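Local atomic coordinates of deacylase (PDB entry 5THW), a protein that probably hydrolyses N-carbamoyl-L-amino acids as a two-zinc amidase of the peptidase M20 family. Residues L65-R68 with W69-A73; E187-I191 with G192-D196. All blocks are in the same frame, centred on the assembly; numbering follows the deposited sequence.

Overall arrangement
Interaction 1 comes first along the chain, on helix 57-72. Interaction 2 follows at the end of helix 184-190, where the chain enters the loop that runs to strand 206-212. Their centres are about 18 Å apart. Both are local contacts toward the outside of the subunit, about 22 Å and 21 Å from its centre. They meet through V67 and Y193, where V67 CG2 packs 4.1 Å from Y193 OH. The end of helix 184-190 thus packs on helix 57-72, through I191 and Y193. On helix 57-72 the I66 side chain lies about 9 Å from that of the zinc ligand H104; interaction 2 lies away from the zinc and ligand sites. Neither contact touches the other subunit.

Interaction 1 (L65-R68 with W69-A73)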
ATOM      1  N   LEU A  65      18.586  -5.079 -29.080  1.00 44.71           N
ATOM      2  CA  LEU A  65      19.147  -6.374 -29.446  1.00 49.57           C
ATOM      3  C   LEU A  65      18.319  -7.051 -30.535  1.00 55.44           C
ATOM      4  O   LEU A  65      18.876  -7.665 -31.455  1.00 57.57           O
ATOM      5  CB  LEU A  65      19.251  -7.265 -28.209  1.00 46.26           C
ATOM      6  CG  LEU A  65      19.915  -8.613 -28.476  1.00 45.32           C
ATOM      7  CD1 LEU A  65      21.302  -8.398 -29.104  1.00 34.65           C
ATOM      8  CD2 LEU A  65      20.016  -9.400 -27.189  1.00 33.85           C
ATOM      9  N   ILE A  66      16.988  -6.967 -30.439  1.00 48.20           N
ATOM     10  CA  ILE A  66      16.126  -7.562 -31.457  1.00 43.67           C
ATOM     11  C   ILE A  66      16.312  -6.860 -32.797  1.00 45.01           C
ATOM     12  O   ILE A  66      16.395  -7.507 -33.851  1.00 51.18           O
ATOM     13  CB  ILE A  66      14.658  -7.520 -30.998  1.00 39.78           C
ATOM     14  CG1 ILE A  66      14.463  -8.386 -29.755  1.00 42.49           C
ATOM     15  CG2 ILE A  66      13.732  -7.964 -32.115  1.00 34.81           C
ATOM     16  CD1 ILE A  66      13.107  -8.193 -29.111  1.00 40.55           C
ATOM     17  N   VAL A  67      16.386  -5.528 -32.774  1.00 44.83           N
ATOM     18  CA  VAL A  67      16.597  -4.764 -34.001  1.00 48.04           C
ATOM     19  C   VAL A  67      17.924  -5.141 -34.643  1.00 53.30           C
ATOM     20  O   VAL A  67      18.010  -5.319 -35.865  1.00 56.30           O
ATOM     21  CB  VAL A  67      16.516  -3.256 -33.699  1.00 47.00           C
ATOM     22  CG1 VAL A  67      17.085  -2.442 -34.846  1.00 40.20           C
ATOM     23  CG2 VAL A  67      15.073  -2.857 -33.422  1.00 54.82           C
ATOM     24  N   ARG A  68      18.974  -5.296 -33.829  1.00 57.34           N
ATOM     25  CA  ARG A  68      20.280  -5.670 -34.362  1.00 59.35           C
ATOM     26  C   ARG A  68      20.250  -7.063 -34.986  1.00 52.56           C
ATOM     27  O   ARG A  68      20.828  -7.276 -36.058  1.00 50.56           O
ATOM     28  CB  ARG A  68      21.347  -5.579 -33.270  1.00 58.82           C
ATOM     29  CG  ARG A  68      22.647  -6.280 -33.630  1.00 59.80           C
ATOM     30  CD  ARG A  68      23.786  -5.821 -32.752  1.00 65.12           C
ATOM     31  NE  ARG A  68      23.916  -6.653 -31.559  1.00 74.88           N
ATOM     32  CZ  ARG A  68      24.449  -7.870 -31.545  1.00 81.29           C
ATOM     33  NH1 ARG A  68      24.517  -8.548 -30.409  1.00 87.52           N
ATOM     34  NH2 ARG A  68      24.917  -8.409 -32.661  1.00 79.77           N
ATOM     35  N   TRP A  69      19.605  -8.029 -34.323  1.00 47.63           N
ATOM     36  CA  TRP A  69      19.472  -9.359 -34.919  1.00 47.84           C
ATOM     37  C   TRP A  69      18.675  -9.310 -36.218  1.00 47.20           C
ATOM     38  O   TRP A  69      19.015  -9.990 -37.193  1.00 46.24           O
ATOM     39  CB  TRP A  69      18.799 -10.321 -33.940  1.00 48.99           C
ATOM     40  CG  TRP A  69      19.659 -10.771 -32.817  1.00 54.89           C
ATOM     41  CD1 TRP A  69      21.023 -10.703 -32.742  1.00 53.81           C
ATOM     42  CD2 TRP A  69      19.214 -11.334 -31.576  1.00 45.31           C
ATOM     43  NE1 TRP A  69      21.454 -11.210 -31.537  1.00 52.08           N
ATOM     44  CE2 TRP A  69      20.362 -11.600 -30.803  1.00 43.97           C
ATOM     45  CE3 TRP A  69      17.957 -11.642 -31.049  1.00 48.45           C
ATOM     46  CZ2 TRP A  69      20.289 -12.159 -29.528  1.00 45.56           C
ATOM     47  CZ3 TRP A  69      17.884 -12.202 -29.785  1.00 51.58           C
ATOM     48  CH2 TRP A  69      19.045 -12.455 -29.038  1.00 52.80           C
ATOM     49  N   ALA A  70      17.608  -8.508 -36.247  1.00 44.98           N
ATOM     50  CA  ALA A  70      16.796  -8.407 -37.454  1.00 45.84           C
ATOM     51  C   ALA A  70      17.584  -7.777 -38.593  1.00 52.39           C
ATOM     52  O   ALA A  70      17.491  -8.223 -39.740  1.00 58.69           O
ATOM     53  CB  ALA A  70      15.525  -7.607 -37.168  1.00 39.78           C
ATOM     54  N   LYS A  71      18.352  -6.724 -38.298  1.00 49.44           N
ATOM     55  CA  LYS A  71      19.175  -6.103 -39.326  1.00 48.91           C
ATOM     56  C   LYS A  71      20.229  -7.073 -39.836  1.00 54.51           C
ATOM     57  O   LYS A  71      20.544  -7.088 -41.032  1.00 59.84           O
ATOM     58  CB  LYS A  71      19.832  -4.833 -38.783  1.00 43.32           C
ATOM     59  CG  LYS A  71      18.894  -3.637 -38.699  1.00 46.10           C
ATOM     60  CD  LYS A  71      19.623  -2.381 -38.251  1.00 45.63           C
ATOM     61  CE  LYS A  71      18.678  -1.188 -38.165  1.00 51.67           C
ATOM     62  NZ  LYS A  71      19.356   0.047 -37.671  1.00 52.53           N
ATOM     63  N   GLU A  72      20.777  -7.902 -38.947  1.00 56.87           N
ATOM     64  CA  GLU A  72      21.702  -8.940 -39.381  1.00 61.71           C
ATOM     65  C   GLU A  72      21.016  -9.965 -40.271  1.00 62.95           C
ATOM     66  O   GLU A  72      21.690 -10.648 -41.051  1.00 69.13           O
ATOM     67  CB  GLU A  72      22.345  -9.610 -38.164  1.00 60.10           C
ATOM     68  CG  GLU A  72      23.307  -8.687 -37.420  1.00 66.68           C
ATOM     69  CD  GLU A  72      23.785  -9.254 -36.096  1.00 74.08           C
ATOM     70  OE1 GLU A  72      23.372 -10.378 -35.737  1.00 79.03           O
ATOM     71  OE2 GLU A  72      24.561  -8.561 -35.404  1.00 75.62           O
ATOM     72  N   ALA A  73      19.693 -10.086 -40.173  1.00 56.65           N
ATOM     73  CA  ALA A  73      18.913 -10.957 -41.042  1.00 47.62           C
ATOM     74  C   ALA A  73      18.382 -10.236 -42.280  1.00 49.92           C
ATOM     75  O   ALA A  73      17.515 -10.775 -42.976  1.00 51.24           O
ATOM     76  CB  ALA A  73      17.756 -11.574 -40.260  1.00 42.19           C
TER
HETATM   77  O   HOH W   1      24.910 -10.980 -33.409  1.00 47.84           O
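L65 has CG anti to its N (chi1 -176°), which brings its isobutyl group over one face of the indole of W69, one helical turn on. The CG of W69 lies beside its own backbone N. L65 CG is 3.8 Å from the centroid of the six-membered ring of W69, close to the ring normal, which makes a CH-pi contact. L65 CD2 reaches W69 CZ2 at 3.6 Å. L65 CD1 lies over the NE1 side of the ring. L65 O covers the same indole nearer its root and also accepts the backbone bond from W69 N at 3.0 Å. M39 and E38 of helix 29-39 and L121 and L124 of helix 117-132 also touch W69. R128 adds a cation-pi contact.

R68 runs along the outer side of the helix, and a bend at chi3 sets its guanidinium beside the indole. W69 NE1 lies over one face of that group. The extended side chain of E72 reaches back to meet it, and R68 NH2 makes a salt bridge to E72 OE2 at 2.8 Å. Its hydrogen bond is weak, with an N-H...O angle of 130°, and the guanidinium and carboxylate planes are 63° apart. A water bridges the same pair. It accepts from R68 NH2 at 2.7 Å and donates to E72 OE1 at 2.9 Å. On another side of the helix, V67 and K71 lie side by side, with V67 CG1 3.9 Å from K71 CE.

The i to i+4 pairs thus divide by chemistry. L65 and W69 form an apolar contact. R68 and E72 pair their charges at the exposed surface, where the carboxylate uses OE2 for the weak direct bond and OE1 for the water.

Interaction 2 (E187-I191 with G192-D196); sequences ELQRI and GYAGD
L188 and Y193 close a Schellman motif that ends helix 184-190. Y193 N donates to L188 O at 2.9 Å, reaching back five residues. G192 N makes a weak bond to Q189 O at 3.3 Å. G192 is the C-prime residue, and its positive phi (77°) turns the chain out of the helix. I191, just before it, is the first residue to leave helical angles.

Side chains pack round this turn. L188 CD2 lies 4.1 Å from Y193 CB, and L188 CB is 4.2 Å from A194 CB. Q189 bends at chi2 (75°), which brings OE1 to 3.6 Å from A194 CB. I191 and Y193 cross at about a right angle, and I191 CD1 meets Y193 CD2.

The next shell ties the turn to its surroundings. The Y193 hydroxyl is hydrogen-bonded to D64, and its ring makes a cation-pi contact with R63, both on helix 57-72. R190 pairs with E187 one turn back, through R190 NE to E187 OE1 at 3.0 Å. Each has a second salt bridge. R190 thus links the last turn of the helix to D57, while E187 is shared between R190 and R153. At the turn itself, I191 O lies at the edge of the Y193 ring, 3.4 Å from Y193 CD2.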
ATOM      1  N   GLU A 187       8.306   8.518 -22.013  1.00 48.64           N
ATOM      2  CA  GLU A 187       9.266   7.431 -21.900  1.00 43.77           C
ATOM      3  C   GLU A 187       9.736   6.944 -23.263  1.00 44.19           C
ATOM      4  O   GLU A 187      10.889   6.512 -23.399  1.00 44.68           O
ATOM      5  CB  GLU A 187       8.650   6.298 -21.088  1.00 44.74           C
ATOM      6  CG  GLU A 187       8.492   6.674 -19.627  1.00 45.51           C
ATOM      7  CD  GLU A 187       9.822   6.985 -18.968  1.00 50.92           C
ATOM      8  OE1 GLU A 187      10.505   6.034 -18.529  1.00 49.32           O
ATOM      9  OE2 GLU A 187      10.192   8.179 -18.907  1.00 52.65           O
ATOM     10  N   LEU A 188       8.874   7.015 -24.281  1.00 46.12           N
ATOM     11  CA  LEU A 188       9.312   6.694 -25.636  1.00 38.84           C
ATOM     12  C   LEU A 188      10.434   7.622 -26.068  1.00 48.07           C
ATOM     13  O   LEU A 188      11.448   7.176 -26.619  1.00 49.06           O
ATOM     14  CB  LEU A 188       8.138   6.796 -26.613  1.00 40.99           C
ATOM     15  CG  LEU A 188       7.115   5.658 -26.682  1.00 46.83           C
ATOM     16  CD1 LEU A 188       5.973   6.023 -27.620  1.00 53.97           C
ATOM     17  CD2 LEU A 188       7.782   4.379 -27.144  1.00 38.87           C
ATOM     18  N   GLN A 189      10.280   8.917 -25.799  1.00 49.15           N
ATOM     19  CA  GLN A 189      11.327   9.869 -26.145  1.00 54.97           C
ATOM     20  C   GLN A 189      12.594   9.602 -25.338  1.00 55.70           C
ATOM     21  O   GLN A 189      13.708   9.737 -25.859  1.00 55.11           O
ATOM     22  CB  GLN A 189      10.827  11.297 -25.922  1.00 54.68           C
ATOM     23  CG  GLN A 189      11.823  12.357 -26.318  1.00 66.36           C
ATOM     24  CD  GLN A 189      11.915  12.495 -27.825  1.00 78.80           C
ATOM     25  OE1 GLN A 189      10.898  12.491 -28.517  1.00 82.64           O
ATOM     26  NE2 GLN A 189      13.136  12.591 -28.344  1.00 81.93           N
ATOM     27  N   ARG A 190      12.440   9.195 -24.071  1.00 53.96           N
ATOM     28  CA  ARG A 190      13.594   8.997 -23.196  1.00 51.23           C
ATOM     29  C   ARG A 190      14.469   7.843 -23.674  1.00 56.12           C
ATOM     30  O   ARG A 190      15.703   7.915 -23.582  1.00 49.85           O
ATOM     31  CB  ARG A 190      13.128   8.757 -21.755  1.00 42.74           C
ATOM     32  CG  ARG A 190      14.258   8.700 -20.719  1.00 40.99           C
ATOM     33  CD  ARG A 190      13.749   8.325 -19.315  1.00 38.75           C
ATOM     34  NE  ARG A 190      13.245   6.950 -19.256  1.00 36.81           N
ATOM     35  CZ  ARG A 190      14.007   5.866 -19.099  1.00 46.85           C
ATOM     36  NH1 ARG A 190      13.449   4.663 -19.068  1.00 51.28           N
ATOM     37  NH2 ARG A 190      15.323   5.976 -18.966  1.00 51.63           N
ATOM     38  N   ILE A 191      13.859   6.759 -24.162  1.00 53.88           N
ATOM     39  CA  ILE A 191      14.620   5.592 -24.592  1.00 50.01           C
ATOM     40  C   ILE A 191      14.863   5.587 -26.101  1.00 55.05           C
ATOM     41  O   ILE A 191      15.401   4.612 -26.635  1.00 54.51           O
ATOM     42  CB  ILE A 191      13.946   4.288 -24.136  1.00 42.02           C
ATOM     43  CG1 ILE A 191      12.636   4.056 -24.889  1.00 41.49           C
ATOM     44  CG2 ILE A 191      13.701   4.326 -22.631  1.00 35.42           C
ATOM     45  CD1 ILE A 191      12.186   2.595 -24.902  1.00 35.62           C
ATOM     46  N   GLY A 192      14.484   6.656 -26.800  1.00 52.13           N
ATOM     47  CA  GLY A 192      14.801   6.769 -28.213  1.00 47.32           C
ATOM     48  C   GLY A 192      13.938   5.952 -29.148  1.00 49.91           C
ATOM     49  O   GLY A 192      14.406   5.555 -30.220  1.00 49.95           O
ATOM     50  N   TYR A 193      12.684   5.689 -28.775  1.00 52.72           N
ATOM     51  CA  TYR A 193      11.744   4.950 -29.610  1.00 55.11           C
ATOM     52  C   TYR A 193      10.478   5.756 -29.882  1.00 61.26           C
ATOM     53  O   TYR A 193       9.404   5.190 -30.095  1.00 68.42           O
ATOM     54  CB  TYR A 193      11.409   3.590 -28.991  1.00 50.99           C
ATOM     55  CG  TYR A 193      12.446   2.549 -29.326  1.00 46.67           C
ATOM     56  CD1 TYR A 193      12.255   1.670 -30.386  1.00 52.17           C
ATOM     57  CD2 TYR A 193      13.639   2.479 -28.624  1.00 48.74           C
ATOM     58  CE1 TYR A 193      13.219   0.726 -30.721  1.00 49.48           C
ATOM     59  CE2 TYR A 193      14.607   1.540 -28.948  1.00 52.25           C
ATOM     60  CZ  TYR A 193      14.392   0.668 -29.999  1.00 48.68           C
ATOM     61  OH  TYR A 193      15.354  -0.262 -30.326  1.00 36.84           O
ATOM     62  N   ALA A 194      10.595   7.082 -29.886  1.00 57.78           N
ATOM     63  CA  ALA A 194       9.519   7.952 -30.352  1.00 55.97           C
ATOM     64  C   ALA A 194       9.698   8.103 -31.857  1.00 57.57           C
ATOM     65  O   ALA A 194      10.364   9.019 -32.337  1.00 60.68           O
ATOM     66  CB  ALA A 194       9.547   9.293 -29.631  1.00 48.25           C
ATOM     67  N   GLY A 195       9.101   7.178 -32.611  1.00 51.73           N
ATOM     68  CA  GLY A 195       9.326   7.106 -34.039  1.00 48.72           C
ATOM     69  C   GLY A 195       8.579   8.178 -34.816  1.00 57.63           C
ATOM     70  O   GLY A 195       7.757   8.923 -34.279  1.00 56.60           O
ATOM     71  N   ASP A 196       8.913   8.266 -36.107  1.00 59.96           N
ATOM     72  CA  ASP A 196       8.318   9.234 -37.024  1.00 68.80           C
ATOM     73  C   ASP A 196       7.185   8.664 -37.875  1.00 71.68           C
ATOM     74  O   ASP A 196       6.355   9.440 -38.368  1.00 54.67           O
ATOM     75  CB  ASP A 196       9.400   9.818 -37.938  1.00 73.11           C
ATOM     76  CG  ASP A 196      10.241   8.741 -38.599  1.00 82.97           C
ATOM     77  OD1 ASP A 196      10.559   7.741 -37.916  1.00 82.25           O
ATOM     78  OD2 ASP A 196      10.583   8.895 -39.792  1.00 91.08           O
TER